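Local coordinates for protein phospholyase (Arthrobacter aurescens, PDB 5G4I) that probably cleaves phosphate and ammonia from phosphoethanolamine-type substrates as a pyridoxal-phosphate-dependent phospholyase related to class III transaminases, at residues N62-V74 against T278-G290. Numbering follows the deposited sequence.
Sequences NNVPHVGHANPAV and TMGKPMGNGHPIG. With PLP (pyridoxal-5'-phosphate), chain C.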
loop_
_atom_site.group_PDB
_atom_site.type_symbol
_atom_site.label_atom_id
_atom_site.label_comp_id
_atom_site.label_asym_id
_atom_site.label_seq_id
_atom_site.Cartn_x
_atom_site.Cartn_y
_atom_site.Cartn_z
ATOM N N ASN A 62 -0.108 2.362 -21.458
ATOM C CA ASN A 62 -0.538 2.483 -20.041
ATOM C C ASN A 62 -1.828 1.739 -19.728
ATOM O O ASN A 62 -2.875 2.036 -20.297
ATOM C CB ASN A 62 -0.656 3.951 -19.625
ATOM C CG ASN A 62 0.743 4.597 -19.518
ATOM O OD1 ASN A 62 1.543 4.265 -18.625
ATOM N ND2 ASN A 62 1.111 5.358 -20.579
ATOM N N ASN A 63 -1.748 0.789 -18.766
ATOM C CA ASN A 63 -2.906 0.079 -18.283
ATOM C C ASN A 63 -3.556 0.628 -16.995
ATOM O O ASN A 63 -4.738 0.320 -16.708
ATOM C CB ASN A 63 -2.631 -1.391 -18.058
ATOM C CG ASN A 63 -1.593 -1.664 -16.991
ATOM O OD1 ASN A 63 -0.834 -0.800 -16.579
ATOM N ND2 ASN A 63 -1.579 -2.947 -16.527
ATOM N N VAL A 64 -2.890 1.512 -16.255
ATOM C CA VAL A 64 -3.473 2.115 -15.098
ATOM C C VAL A 64 -4.729 2.969 -15.449
ATOM O O VAL A 64 -5.788 2.853 -14.775
ATOM C CB VAL A 64 -2.400 2.868 -14.230
ATOM C CG1 VAL A 64 -3.060 3.747 -13.190
ATOM C CG2 VAL A 64 -1.443 1.869 -13.604
ATOM N N PRO A 65 -4.697 3.859 -16.493
ATOM C CA PRO A 65 -5.886 4.576 -16.920
ATOM C C PRO A 65 -6.777 3.699 -17.804
ATOM O O PRO A 65 -7.008 3.909 -18.989
ATOM C CB PRO A 65 -5.284 5.752 -17.759
ATOM C CG PRO A 65 -4.067 5.224 -18.273
ATOM C CD PRO A 65 -3.489 4.326 -17.210
ATOM N N HIS A 66 -7.273 2.610 -17.151
ATOM C CA HIS A 66 -8.116 1.582 -17.790
ATOM C C HIS A 66 -9.267 2.156 -18.638
ATOM O O HIS A 66 -9.520 1.639 -19.763
ATOM C CB HIS A 66 -8.763 0.712 -16.649
ATOM C CG HIS A 66 -9.416 -0.566 -17.113
ATOM N ND1 HIS A 66 -8.714 -1.576 -17.726
ATOM C CD2 HIS A 66 -10.703 -0.990 -17.002
ATOM C CE1 HIS A 66 -9.556 -2.583 -17.950
ATOM N NE2 HIS A 66 -10.750 -2.240 -17.549
ATOM N N VAL A 67 -9.959 3.201 -18.153
ATOM C CA VAL A 67 -11.074 3.820 -18.868
ATOM C C VAL A 67 -10.747 5.172 -19.524
ATOM O O VAL A 67 -11.651 5.986 -19.794
ATOM C CB VAL A 67 -12.376 3.848 -18.029
ATOM C CG1 VAL A 67 -12.845 2.378 -17.758
ATOM C CG2 VAL A 67 -12.251 4.552 -16.680
ATOM N N GLY A 68 -9.465 5.407 -19.668
ATOM C CA GLY A 68 -8.950 6.554 -20.395
ATOM C C GLY A 68 -8.457 7.711 -19.496
ATOM O O GLY A 68 -8.934 7.905 -18.334
ATOM N N HIS A 69 -7.459 8.449 -19.982
ATOM C CA HIS A 69 -6.983 9.627 -19.267
ATOM C C HIS A 69 -8.081 10.692 -19.036
ATOM O O HIS A 69 -8.882 10.984 -19.955
ATOM C CB HIS A 69 -5.825 10.288 -20.069
ATOM C CG HIS A 69 -4.664 9.385 -20.263
ATOM N ND1 HIS A 69 -3.802 9.053 -19.244
ATOM C CD2 HIS A 69 -4.220 8.700 -21.361
ATOM C CE1 HIS A 69 -2.884 8.216 -19.711
ATOM N NE2 HIS A 69 -3.118 7.992 -21.000
ATOM N N ALA A 70 -8.110 11.230 -17.796
ATOM C CA ALA A 70 -9.075 12.280 -17.457
ATOM C C ALA A 70 -10.559 11.937 -17.588
ATOM O O ALA A 70 -11.402 12.778 -17.810
ATOM C CB ALA A 70 -8.732 13.628 -18.221
ATOM N N ASN A 71 -10.854 10.620 -17.445
ATOM C CA ASN A 71 -12.207 10.166 -17.572
ATOM C C ASN A 71 -13.108 10.967 -16.611
ATOM O O ASN A 71 -12.908 10.971 -15.354
ATOM C CB ASN A 71 -12.323 8.638 -17.264
ATOM C CG ASN A 71 -13.720 8.112 -17.418
ATOM O OD1 ASN A 71 -14.655 8.527 -16.651
ATOM N ND2 ASN A 71 -13.915 7.185 -18.393
ATOM N N PRO A 72 -14.146 11.638 -17.159
ATOM C CA PRO A 72 -14.917 12.519 -16.281
ATOM C C PRO A 72 -15.899 11.864 -15.362
ATOM O O PRO A 72 -16.223 12.445 -14.285
ATOM C CB PRO A 72 -15.596 13.512 -17.268
ATOM C CG PRO A 72 -15.667 12.749 -18.567
ATOM C CD PRO A 72 -14.441 11.842 -18.599
ATOM N N ALA A 73 -16.409 10.701 -15.718
ATOM C CA ALA A 73 -17.256 9.969 -14.769
ATOM C C ALA A 73 -16.497 9.527 -13.529
ATOM O O ALA A 73 -17.036 9.565 -12.365
ATOM C CB ALA A 73 -17.828 8.739 -15.419
ATOM N N VAL A 74 -15.242 9.077 -13.700
ATOM C CA VAL A 74 -14.446 8.740 -12.523
ATOM C C VAL A 74 -14.102 9.964 -11.655
ATOM O O VAL A 74 -14.248 9.963 -10.447
ATOM C CB VAL A 74 -13.120 7.963 -12.923
ATOM C CG1 VAL A 74 -12.285 7.644 -11.694
ATOM C CG2 VAL A 74 -13.458 6.668 -13.653
ATOM N N THR A 278 -5.407 -11.880 -6.905
ATOM C CA THR A 278 -4.923 -10.512 -6.510
ATOM C C THR A 278 -5.068 -9.564 -7.711
ATOM O O THR A 278 -5.032 -9.944 -8.870
ATOM C CB THR A 278 -3.460 -10.587 -6.009
ATOM O OG1 THR A 278 -2.656 -11.114 -7.055
ATOM C CG2 THR A 278 -3.332 -11.472 -4.764
ATOM N N MET A 279 -5.188 -8.269 -7.406
ATOM C CA MET A 279 -5.441 -7.252 -8.448
ATOM C C MET A 279 -4.921 -5.893 -7.932
ATOM O O MET A 279 -4.666 -5.657 -6.739
ATOM C CB MET A 279 -6.896 -7.259 -8.844
ATOM C CG MET A 279 -7.755 -6.894 -7.756
ATOM S SD MET A 279 -9.571 -7.310 -8.056
ATOM C CE MET A 279 -9.648 -8.770 -8.221
ATOM N N GLY A 280 -4.811 -4.957 -8.892
ATOM C CA GLY A 280 -4.307 -3.591 -8.623
ATOM C C GLY A 280 -4.415 -2.822 -9.946
ATOM O O GLY A 280 -5.459 -2.817 -10.617
ATOM N N LYS A 281 -3.290 -2.220 -10.377
ATOM C CA LYS A 281 -3.132 -1.275 -11.522
ATOM C C LYS A 281 -4.450 -0.633 -12.028
ATOM O O LYS A 281 -4.776 0.512 -11.617
ATOM C CB LYS A 281 -2.151 -1.834 -12.536
ATOM C CG LYS A 281 -0.674 -1.732 -12.099
ATOM C CD LYS A 281 0.331 -2.187 -13.203
ATOM C CE LYS A 281 1.872 -2.061 -12.825
ATOM N NZ LYS A 281 2.251 -3.393 -12.280
ATOM N N PRO A 282 -5.121 -1.220 -13.073
ATOM C CA PRO A 282 -6.342 -0.549 -13.581
ATOM C C PRO A 282 -7.471 -0.223 -12.642
ATOM O O PRO A 282 -8.402 0.543 -13.033
ATOM C CB PRO A 282 -6.881 -1.601 -14.629
ATOM C CG PRO A 282 -6.390 -2.900 -14.038
ATOM C CD PRO A 282 -4.999 -2.570 -13.640
ATOM N N MET A 283 -7.584 -0.933 -11.508
ATOM C CA MET A 283 -8.895 -1.005 -10.848
ATOM C C MET A 283 -9.569 0.288 -10.431
ATOM O O MET A 283 -10.813 0.397 -10.391
ATOM C CB MET A 283 -8.970 -2.048 -9.758
ATOM C CG MET A 283 -8.519 -1.747 -8.515
ATOM S SD MET A 283 -8.389 -3.247 -7.363
ATOM C CE MET A 283 -9.881 -3.575 -6.743
ATOM N N GLY A 284 -8.769 1.361 -10.160
ATOM C CA GLY A 284 -9.273 2.697 -9.836
ATOM C C GLY A 284 -8.904 3.818 -10.826
ATOM O O GLY A 284 -8.968 4.999 -10.476
ATOM N N ASN A 285 -8.514 3.423 -12.039
ATOM C CA ASN A 285 -8.110 4.381 -13.105
ATOM C C ASN A 285 -6.845 5.188 -12.801
ATOM O O ASN A 285 -6.592 6.194 -13.473
ATOM C CB ASN A 285 -9.218 5.320 -13.549
ATOM C CG ASN A 285 -9.134 5.640 -15.067
ATOM O OD1 ASN A 285 -8.996 4.709 -15.869
ATOM N ND2 ASN A 285 -9.277 6.909 -15.456
ATOM N N GLY A 286 -6.147 4.815 -11.741
ATOM C CA GLY A 286 -5.005 5.622 -11.167
ATOM C C GLY A 286 -5.125 5.946 -9.695
ATOM O O GLY A 286 -4.119 6.318 -9.062
ATOM N N HIS A 287 -6.300 5.723 -9.111
ATOM C CA HIS A 287 -6.490 5.820 -7.628
ATOM C C HIS A 287 -5.750 4.641 -6.979
ATOM O O HIS A 287 -5.791 3.485 -7.526
ATOM C CB HIS A 287 -7.962 5.757 -7.285
ATOM C CG HIS A 287 -8.274 6.291 -5.906
ATOM N ND1 HIS A 287 -8.330 7.661 -5.616
ATOM C CD2 HIS A 287 -8.463 5.672 -4.711
ATOM C CE1 HIS A 287 -8.544 7.834 -4.330
ATOM N NE2 HIS A 287 -8.668 6.641 -3.758
ATOM N N PRO A 288 -5.149 4.749 -5.788
ATOM C CA PRO A 288 -4.404 3.578 -5.215
ATOM C C PRO A 288 -5.370 2.551 -4.582
ATOM O O PRO A 288 -5.927 2.844 -3.532
ATOM C CB PRO A 288 -3.452 4.266 -4.179
ATOM C CG PRO A 288 -3.451 5.777 -4.515
ATOM C CD PRO A 288 -4.862 5.992 -5.026
ATOM N N ILE A 289 -5.616 1.492 -5.304
ATOM C CA ILE A 289 -6.564 0.430 -4.861
ATOM C C ILE A 289 -5.921 -0.913 -5.331
ATOM O O ILE A 289 -5.408 -1.016 -6.467
ATOM C CB ILE A 289 -7.996 0.536 -5.459
ATOM C CG1 ILE A 289 -8.592 1.926 -5.427
ATOM C CG2 ILE A 289 -8.954 -0.463 -4.792
ATOM C CD1 ILE A 289 -9.906 2.051 -6.178
ATOM N N GLY A 290 -6.033 -1.931 -4.442
ATOM C CA GLY A 290 -5.799 -3.316 -4.774
ATOM C C GLY A 290 -6.817 -4.196 -4.042
ATOM O O GLY A 290 -7.659 -3.723 -3.307
HETATM N N1 PLP C . 2.184 -7.952 -9.938
HETATM C C2 PLP C . 2.139 -7.654 -11.259
HETATM C C2A PLP C . 1.876 -8.743 -12.266
HETATM C C3 PLP C . 2.345 -6.257 -11.716
HETATM O O3 PLP C . 2.304 -5.933 -13.038
HETATM C C4 PLP C . 2.599 -5.230 -10.681
HETATM C C4A PLP C . 2.817 -3.811 -11.039
HETATM C C5 PLP C . 2.623 -5.687 -9.271
HETATM C C6 PLP C . 2.413 -7.033 -8.984
HETATM C C5A PLP C . 2.877 -4.700 -8.153
HETATM O O4P PLP C . 1.973 -3.603 -8.273
HETATM P P PLP C . 2.185 -2.271 -7.393
HETATM O O1P PLP C . 3.294 -1.536 -8.107
HETATM O O2P PLP C . 0.843 -1.581 -7.450
HETATM O O3P PLP C . 2.561 -2.793 -6.027
#
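Val64 and Pro282 bring the two segments of the chain closest, with 4.2 Å between Val64 CA and Pro282 CA; Pro65 CA and Asn285 CA follow at 4.4 Å. Both segments are mostly loop here: a type I turn from Pro65 to Gly68 faces a type I' turn from Gly284 to His287, and Asn285 CA makes a C-H...O contact with Val64 O.

The amide of Asn285 bonds to the backbone of the first turn with both of its polar ends. OD1 accepts from Val67 N at 2.9 Å in a nearly straight bond (163°), the donor lying tilted from the carbonyl plane, while ND2 donates in its own amide plane to Gly68 O at 3.1 Å. Val67 CG2 packs against Asn285 CG, and Asn71 ND2 bonds to Val67 O while its OD1 caps helix 72-82 through Val74 N. With an alanine here instead of Asn285, Val67 N and Gly68 O would probably lose their side-chain partners, and the turn would be less firmly held.

Val64 straddles the second segment: with CG1 anti to the backbone N (chi1 168°), that methyl presses tightly on Gly286 CA at 3.4 Å, whereas CG2 rests on Lys281 CB. The ring of His66 meets Pro282 CB obliquely, ND1 lying 3.6 Å from it. Asn63 OD1 approaches Lys281 CD, flanking a lysine chain that runs extended and then bends at chi4 (93°) to reach the cofactor.

Lys281 NZ is bonded covalently to PLP C4A and weakly hydrogen-bonded to PLP O3 at 2.7 Å, as expected of an internal aldimine. Thr311 of the second subunit and Gln254 also bind PLP. The segment that follows strand 276-279 of the large-domain sheet places the Schiff-base lysine as in fold-type I PLP enzymes.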